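Type IV pilus biogenesis factor PilY1 (Pseudomonas aeruginosa, PDB 3HX6) supports type IV pilus assembly, twitching motility and adhesion to host cells, with calcium binding and release by the protein apparently regulating pilus retraction. Local coordinates at residues N260-A265 against F293-D298; D266-G271 against F280-G285. The protein carries 3 engineered substitutions. All blocks are in the same frame, centred on the assembly; numbering follows the deposited sequence.

Interaction 1 (N260-A265 against F293-D298). With CA (calcium ion), chain C.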
ATOM      1  N   ASN A 260     -20.712  14.984   3.747  1.00 20.22           N
ATOM      2  CA  ASN A 260     -21.444  14.498   2.585  1.00 22.05           C
ATOM      3  C   ASN A 260     -20.429  14.013   1.556  1.00 22.46           C
ATOM      4  O   ASN A 260     -20.720  13.925   0.368  1.00 21.85           O
ATOM      5  CB  ASN A 260     -22.345  15.594   2.001  1.00 23.14           C
ATOM      6  CG  ASN A 260     -21.563  16.771   1.443  1.00 22.12           C
ATOM      7  OD1 ASN A 260     -20.611  17.243   2.054  1.00 25.42           O
ATOM      8  ND2 ASN A 260     -21.979  17.257   0.277  1.00 24.43           N
ATOM      9  N   SER A 261     -19.228  13.719   2.046  1.00 22.35           N
ATOM     10  CA  SER A 261     -18.126  13.214   1.237  1.00 25.62           C
ATOM     11  C   SER A 261     -17.975  13.842  -0.142  1.00 25.91           C
ATOM     12  O   SER A 261     -17.961  13.130  -1.148  1.00 27.05           O
ATOM     13  CB  SER A 261     -18.263  11.696   1.077  1.00 27.54           C
ATOM     14  OG  SER A 261     -18.226  11.047   2.334  1.00 34.79           O
ATOM     15  N   ASP A 262     -17.861  15.165  -0.204  1.00 25.50           N
ATOM     16  CA  ASP A 262     -17.694  15.824  -1.495  1.00 21.27           C
ATOM     17  C   ASP A 262     -16.400  16.633  -1.549  1.00 19.18           C
ATOM     18  O   ASP A 262     -16.159  17.358  -2.510  1.00 21.04           O
ATOM     19  CB  ASP A 262     -18.899  16.722  -1.811  1.00 20.87           C
ATOM     20  CG  ASP A 262     -19.041  17.889  -0.841  1.00 20.14           C
ATOM     21  OD1 ASP A 262     -18.162  18.053   0.031  1.00 15.66           O
ATOM     22  OD2 ASP A 262     -20.030  18.647  -0.965  1.00 16.47           O
ATOM     23  N   GLY A 263     -15.573  16.513  -0.516  1.00 17.34           N
ATOM     24  CA  GLY A 263     -14.313  17.235  -0.503  1.00 16.32           C
ATOM     25  C   GLY A 263     -14.398  18.690  -0.075  1.00 17.65           C
ATOM     26  O   GLY A 263     -13.396  19.406  -0.083  1.00 16.86           O
ATOM     27  N   VAL A 264     -15.591  19.138   0.296  1.00 17.75           N
ATOM     28  CA  VAL A 264     -15.768  20.513   0.744  1.00 16.95           C
ATOM     29  C   VAL A 264     -16.074  20.492   2.234  1.00 17.03           C
ATOM     30  O   VAL A 264     -17.050  19.882   2.654  1.00 17.72           O
ATOM     31  CB  VAL A 264     -16.925  21.190   0.007  1.00 16.78           C
ATOM     32  CG1 VAL A 264     -17.059  22.636   0.462  1.00 14.62           C
ATOM     33  CG2 VAL A 264     -16.686  21.111  -1.488  1.00 16.17           C
ATOM     34  N   ALA A 265     -15.236  21.156   3.025  1.00 15.68           N
ATOM     35  CA  ALA A 265     -15.411  21.197   4.475  1.00 14.70           C
ATOM     36  C   ALA A 265     -16.728  21.845   4.900  1.00 14.04           C
ATOM     37  O   ALA A 265     -17.092  22.917   4.414  1.00 12.38           O
ATOM     38  CB  ALA A 265     -14.241  21.931   5.113  1.00 15.06           C
ATOM     39  N   PHE A 293     -25.601  20.319   2.976  1.00 26.62           N
ATOM     40  CA  PHE A 293     -24.196  20.476   2.636  1.00 24.24           C
ATOM     41  C   PHE A 293     -24.016  20.699   1.142  1.00 22.90           C
ATOM     42  O   PHE A 293     -22.925  20.535   0.605  1.00 19.46           O
ATOM     43  CB  PHE A 293     -23.420  19.242   3.091  1.00 22.68           C
ATOM     44  CG  PHE A 293     -23.573  18.948   4.557  1.00 23.41           C
ATOM     45  CD1 PHE A 293     -24.055  17.716   4.987  1.00 22.36           C
ATOM     46  CD2 PHE A 293     -23.252  19.912   5.509  1.00 18.76           C
ATOM     47  CE1 PHE A 293     -24.215  17.450   6.346  1.00 21.52           C
ATOM     48  CE2 PHE A 293     -23.408  19.654   6.866  1.00 17.54           C
ATOM     49  CZ  PHE A 293     -23.891  18.421   7.285  1.00 18.67           C
ATOM     50  N   SER A 294     -25.102  21.084   0.480  1.00 22.86           N
ATOM     51  CA  SER A 294     -25.079  21.341  -0.951  1.00 23.24           C
ATOM     52  C   SER A 294     -24.079  22.436  -1.300  1.00 21.95           C
ATOM     53  O   SER A 294     -23.856  23.365  -0.525  1.00 21.06           O
ATOM     54  CB  SER A 294     -26.470  21.760  -1.437  1.00 22.80           C
ATOM     55  OG  SER A 294     -26.433  22.124  -2.803  1.00 23.57           O
ATOM     56  N   ARG A 295     -23.484  22.318  -2.481  1.00 23.09           N
ATOM     57  CA  ARG A 295     -22.522  23.299  -2.959  1.00 24.20           C
ATOM     58  C   ARG A 295     -23.207  24.321  -3.860  1.00 24.15           C
ATOM     59  O   ARG A 295     -22.609  25.326  -4.245  1.00 24.75           O
ATOM     60  CB  ARG A 295     -21.418  22.604  -3.754  1.00 24.28           C
ATOM     61  CG  ARG A 295     -20.444  21.830  -2.912  1.00 26.01           C
ATOM     62  CD  ARG A 295     -19.066  21.930  -3.532  1.00 29.15           C
ATOM     63  NE  ARG A 295     -18.807  20.871  -4.494  1.00 29.95           N
ATOM     64  CZ  ARG A 295     -17.785  20.870  -5.344  1.00 28.99           C
ATOM     65  NH1 ARG A 295     -16.925  21.879  -5.367  1.00 27.13           N
ATOM     66  NH2 ARG A 295     -17.611  19.844  -6.157  1.00 30.73           N
ATOM     67  N   ALA A 296     -24.463  24.046  -4.189  1.00 24.60           N
ATOM     68  CA  ALA A 296     -25.261  24.890  -5.071  1.00 24.23           C
ATOM     69  C   ALA A 296     -25.069  26.391  -4.901  1.00 25.38           C
ATOM     70  O   ALA A 296     -24.913  27.112  -5.885  1.00 27.20           O
ATOM     71  CB  ALA A 296     -26.739  24.538  -4.920  1.00 24.45           C
ATOM     72  N   ASN A 297     -25.082  26.868  -3.663  1.00 25.11           N
ATOM     73  CA  ASN A 297     -24.921  28.295  -3.423  1.00 25.62           C
ATOM     74  C   ASN A 297     -23.514  28.696  -3.008  1.00 23.09           C
ATOM     75  O   ASN A 297     -23.315  29.783  -2.475  1.00 23.16           O
ATOM     76  CB  ASN A 297     -25.916  28.767  -2.359  1.00 28.78           C
ATOM     77  CG  ASN A 297     -27.353  28.411  -2.707  1.00 30.93           C
ATOM     78  OD1 ASN A 297     -27.816  28.664  -3.820  1.00 33.62           O
ATOM     79  ND2 ASN A 297     -28.066  27.825  -1.752  1.00 32.19           N
ATOM     80  N   ASP A 298     -22.532  27.833  -3.245  1.00 21.40           N
ATOM     81  CA  ASP A 298     -21.168  28.185  -2.866  1.00 21.54           C
ATOM     82  C   ASP A 298     -20.725  29.466  -3.554  1.00 20.92           C
ATOM     83  O   ASP A 298     -21.020  29.693  -4.729  1.00 18.53           O
ATOM     84  CB  ASP A 298     -20.202  27.049  -3.201  1.00 22.36           C
ATOM     85  CG  ASP A 298     -20.195  25.970  -2.140  1.00 21.65           C
ATOM     86  OD1 ASP A 298     -21.108  25.972  -1.288  1.00 20.11           O
ATOM     87  OD2 ASP A 298     -19.287  25.117  -2.158  1.00 24.22           O
TER
HETATM   88 CA    CA C   1     -19.157  18.773   2.365  1.00 20.24          CA
HETATM   89  O   HOH W   1     -20.330  20.242   0.870  1.00 22.38           O
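Asp262, which lies against Arg295, has its OD1 gripped twice: the calcium ion sits 2.6 Å from Asp262 OD1, and Val264 N donates to this same OD1 over 2.8 Å, coming from above the carboxylate plane. That second bond closes an Asx turn. The other carboxylate oxygen accepts a weak bond from the amide of Asn260, Asn260 ND2 to Asp262 OD2. With chi1 of 65°, Asn260 tucks CG between its backbone N and carbonyl carbon, which brings OD1 onto the metal at 2.1 Å while the amide carbon rests on Phe293, Asn260 CG to Phe293 CB 3.5 Å. The amide and the phenyl ring are turned 39° against each other. Val264 O and a water also bind the metal, and Phe293 O stands 2.6 Å from that water. Asp258 and Asp266 supply the remaining ligands, an alternating pattern resembling that of an EF-hand calcium loop. Arg295, bent at chi2 and chi3, slides past Asp262 in the opposite direction. Its NE is 4.3 Å from Asp262 OD2, with the oxygen well out of the guanidinium plane, so any attraction is probably one of charges, with no N-H pointing at the oxygen. The aliphatic part of Arg295 instead lies over Val264 CG2. The guanidinium is anchored by the carbonyls of Pro67 and Ile68, and Asp298 by His204. The metal loop connects strands 251-257 and 267-272 of a four-stranded propeller blade, the segment 293-298 belongs to the long connection from strand 276-281 to strand 307-317, and Arg202 at the end of strand 199-202 of another sheet borders both.

Interaction 2 (D266-G271 against F280-G285). With CA (calcium ion), chain C.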
ATOM      1  N   ASP A 266     -17.428  21.195   5.828  1.00 12.38           N
ATOM      2  CA  ASP A 266     -18.707  21.703   6.311  1.00 12.72           C
ATOM      3  C   ASP A 266     -18.640  22.282   7.718  1.00 13.48           C
ATOM      4  O   ASP A 266     -19.317  23.267   8.014  1.00 14.68           O
ATOM      5  CB  ASP A 266     -19.746  20.593   6.259  1.00 11.58           C
ATOM      6  CG  ASP A 266     -19.846  19.971   4.885  1.00 13.07           C
ATOM      7  OD1 ASP A 266     -20.091  20.721   3.916  1.00 12.04           O
ATOM      8  OD2 ASP A 266     -19.680  18.741   4.778  1.00 12.04           O
ATOM      9  N   TYR A 267     -17.829  21.665   8.574  1.00 13.13           N
ATOM     10  CA  TYR A 267     -17.647  22.117   9.953  1.00 14.31           C
ATOM     11  C   TYR A 267     -16.169  22.053  10.298  1.00 13.11           C
ATOM     12  O   TYR A 267     -15.387  21.397   9.616  1.00 13.28           O
ATOM     13  CB  TYR A 267     -18.357  21.194  10.949  1.00 15.30           C
ATOM     14  CG  TYR A 267     -19.849  21.040  10.787  1.00 16.51           C
ATOM     15  CD1 TYR A 267     -20.724  22.064  11.147  1.00 15.12           C
ATOM     16  CD2 TYR A 267     -20.389  19.841  10.321  1.00 15.71           C
ATOM     17  CE1 TYR A 267     -22.101  21.896  11.052  1.00 16.71           C
ATOM     18  CE2 TYR A 267     -21.760  19.662  10.223  1.00 16.42           C
ATOM     19  CZ  TYR A 267     -22.609  20.690  10.589  1.00 15.62           C
ATOM     20  OH  TYR A 267     -23.960  20.500  10.491  1.00 18.59           O
ATOM     21  N   ALA A 268     -15.806  22.715  11.386  1.00 13.15           N
ATOM     22  CA  ALA A 268     -14.440  22.694  11.874  1.00 13.39           C
ATOM     23  C   ALA A 268     -14.577  22.524  13.378  1.00 14.64           C
ATOM     24  O   ALA A 268     -15.479  23.098  13.990  1.00 13.83           O
ATOM     25  CB  ALA A 268     -13.719  24.010  11.549  1.00 12.95           C
ATOM     26  N   TYR A 269     -13.709  21.707  13.958  1.00 13.67           N
ATOM     27  CA  TYR A 269     -13.709  21.476  15.396  1.00 13.13           C
ATOM     28  C   TYR A 269     -12.311  21.814  15.892  1.00 13.52           C
ATOM     29  O   TYR A 269     -11.319  21.439  15.270  1.00 12.17           O
ATOM     30  CB  TYR A 269     -14.006  20.012  15.726  1.00 11.90           C
ATOM     31  CG  TYR A 269     -15.405  19.550  15.393  1.00 11.19           C
ATOM     32  CD1 TYR A 269     -15.748  19.162  14.097  1.00 11.22           C
ATOM     33  CD2 TYR A 269     -16.371  19.440  16.391  1.00 10.90           C
ATOM     34  CE1 TYR A 269     -17.024  18.657  13.807  1.00 11.80           C
ATOM     35  CE2 TYR A 269     -17.645  18.944  16.113  1.00 10.22           C
ATOM     36  CZ  TYR A 269     -17.963  18.549  14.821  1.00 13.86           C
ATOM     37  OH  TYR A 269     -19.207  18.014  14.554  1.00 11.58           O
ATOM     38  N   ALA A 270     -12.228  22.521  17.011  1.00 12.07           N
ATOM     39  CA  ALA A 270     -10.932  22.895  17.550  1.00 11.50           C
ATOM     40  C   ALA A 270     -11.005  23.192  19.040  1.00 11.41           C
ATOM     41  O   ALA A 270     -11.952  23.817  19.513  1.00 11.39           O
ATOM     42  CB  ALA A 270     -10.395  24.129  16.794  1.00 10.73           C
ATOM     43  N   GLY A 271     -10.008  22.729  19.781  1.00 11.91           N
ATOM     44  CA  GLY A 271      -9.979  23.004  21.205  1.00 13.07           C
ATOM     45  C   GLY A 271      -9.171  24.271  21.407  1.00 13.77           C
ATOM     46  O   GLY A 271      -8.590  24.798  20.451  1.00 11.85           O
ATOM     47  N   PHE A 280     -17.378  25.048  14.541  1.00 10.88           N
ATOM     48  CA  PHE A 280     -17.663  26.203  13.714  1.00 11.51           C
ATOM     49  C   PHE A 280     -18.447  25.703  12.514  1.00 12.80           C
ATOM     50  O   PHE A 280     -18.119  24.661  11.951  1.00 13.55           O
ATOM     51  CB  PHE A 280     -16.353  26.841  13.238  1.00 10.41           C
ATOM     52  CG  PHE A 280     -15.434  27.268  14.360  1.00 10.42           C
ATOM     53  CD1 PHE A 280     -15.432  28.581  14.814  1.00  9.16           C
ATOM     54  CD2 PHE A 280     -14.572  26.348  14.962  1.00 11.62           C
ATOM     55  CE1 PHE A 280     -14.584  28.983  15.854  1.00 10.66           C
ATOM     56  CE2 PHE A 280     -13.719  26.733  16.004  1.00  9.51           C
ATOM     57  CZ  PHE A 280     -13.725  28.056  16.451  1.00  9.48           C
ATOM     58  N   ASP A 281     -19.496  26.429  12.147  1.00 14.20           N
ATOM     59  CA  ASP A 281     -20.306  26.071  10.995  1.00 14.57           C
ATOM     60  C   ASP A 281     -19.660  26.755   9.802  1.00 15.98           C
ATOM     61  O   ASP A 281     -19.563  27.984   9.768  1.00 15.73           O
ATOM     62  CB  ASP A 281     -21.738  26.592  11.144  1.00 16.57           C
ATOM     63  CG  ASP A 281     -22.537  25.846  12.205  1.00 18.80           C
ATOM     64  OD1 ASP A 281     -23.680  26.271  12.483  1.00 20.22           O
ATOM     65  OD2 ASP A 281     -22.034  24.845  12.758  1.00 16.97           O
ATOM     66  N   LEU A 282     -19.205  25.966   8.835  1.00 14.45           N
ATOM     67  CA  LEU A 282     -18.585  26.532   7.650  1.00 16.67           C
ATOM     68  C   LEU A 282     -19.537  26.365   6.474  1.00 17.62           C
ATOM     69  O   LEU A 282     -19.128  26.003   5.374  1.00 16.70           O
ATOM     70  CB  LEU A 282     -17.231  25.859   7.363  1.00 14.57           C
ATOM     71  CG  LEU A 282     -16.202  25.916   8.505  1.00 16.46           C
ATOM     72  CD1 LEU A 282     -14.859  25.339   8.030  1.00 11.55           C
ATOM     73  CD2 LEU A 282     -16.026  27.364   8.988  1.00 15.67           C
ATOM     74  N   ILE A 283     -20.817  26.618   6.734  1.00 19.85           N
ATOM     75  CA  ILE A 283     -21.873  26.542   5.721  1.00 21.72           C
ATOM     76  C   ILE A 283     -22.762  27.780   5.870  1.00 23.59           C
ATOM     77  O   ILE A 283     -22.710  28.467   6.892  1.00 22.86           O
ATOM     78  CB  ILE A 283     -22.752  25.279   5.888  1.00 20.13           C
ATOM     79  CG1 ILE A 283     -23.295  25.214   7.315  1.00 19.73           C
ATOM     80  CG2 ILE A 283     -21.950  24.029   5.538  1.00 21.14           C
ATOM     81  CD1 ILE A 283     -24.292  24.100   7.539  1.00 20.14           C
ATOM     82  N   ALA A 284     -23.576  28.057   4.859  1.00 27.27           N
ATOM     83  CA  ALA A 284     -24.456  29.223   4.878  1.00 32.04           C
ATOM     84  C   ALA A 284     -25.502  29.204   5.992  1.00 36.21           C
ATOM     85  O   ALA A 284     -25.830  28.151   6.538  1.00 36.51           O
ATOM     86  CB  ALA A 284     -25.143  29.370   3.530  1.00 32.22           C
ATOM     87  N   GLY A 285     -26.020  30.387   6.320  1.00 42.35           N
ATOM     88  CA  GLY A 285     -27.036  30.509   7.353  1.00 49.40           C
ATOM     89  C   GLY A 285     -28.245  29.656   7.022  1.00 53.73           C
ATOM     90  O   GLY A 285     -28.622  28.777   7.798  1.00 54.64           O
TER
HETATM   91 CA    CA C   1     -19.157  18.773   2.365  1.00 20.24          CA
HETATM   92  O   HOH W   1     -20.330  20.242   0.870  1.00 22.38           O
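Ala268 and Phe280 form an antiparallel hydrogen-bonded pair, Ala268 N to Phe280 O 3.1 Å and Phe280 N to Ala268 O 2.8 Å. A third bond, Leu282 N to Asp266 O at 2.8 Å, forms where strand 276-281 has already given way to loop. This paired part is closely packed, with side chains buried on both faces. On one, Ala268 CB meets Leu282 CD1 at 3.9 Å, and the edge of the Phe280 ring receives Ala270 CB, with Leu225 of strand 223-229 packed on Ala268 and Phe280. On the other, Tyr267 and Asp281 lie side by side, Asp281 OD2 in plane at the ring edge, 3.4 Å from Tyr267 CE1; that oxygen is held by Arg279 and Ser309. The packing thins past Ile283, whose CG2 lies against the backbone of Asp266: Ala284 and exposed Gly285 do not touch 266-271. A classic beta bulge sets Asp266 and Tyr267 together opposite Ala257 of strand 251-257. Both Asp266 carboxylate oxygens bind calcium, and His204 and Asn259 also donate to them, consistent with a carboxylate held in place from both its backbone and its oxygens.

The two contacts share one calcium ion and its water, yet lie at different depths in the same propeller blade. Interaction 2 is wholly buried and joins the blade's two middle strands through backbone hydrogen bonds and apolar side chains. Interaction 1 is only partly buried, lies farther from the chain centre, and joins two loops without any clear direct hydrogen bond between them, through side-chain packing, a metal-bound water close to Phe293 O, and one distant pair of opposite charges. They meet where the Phe293 ring of interaction 1 leans on the carboxylate of Asp266 and the ring of Tyr267 from interaction 2, so the loop carrying Phe293 packs on the metal end of the hairpin.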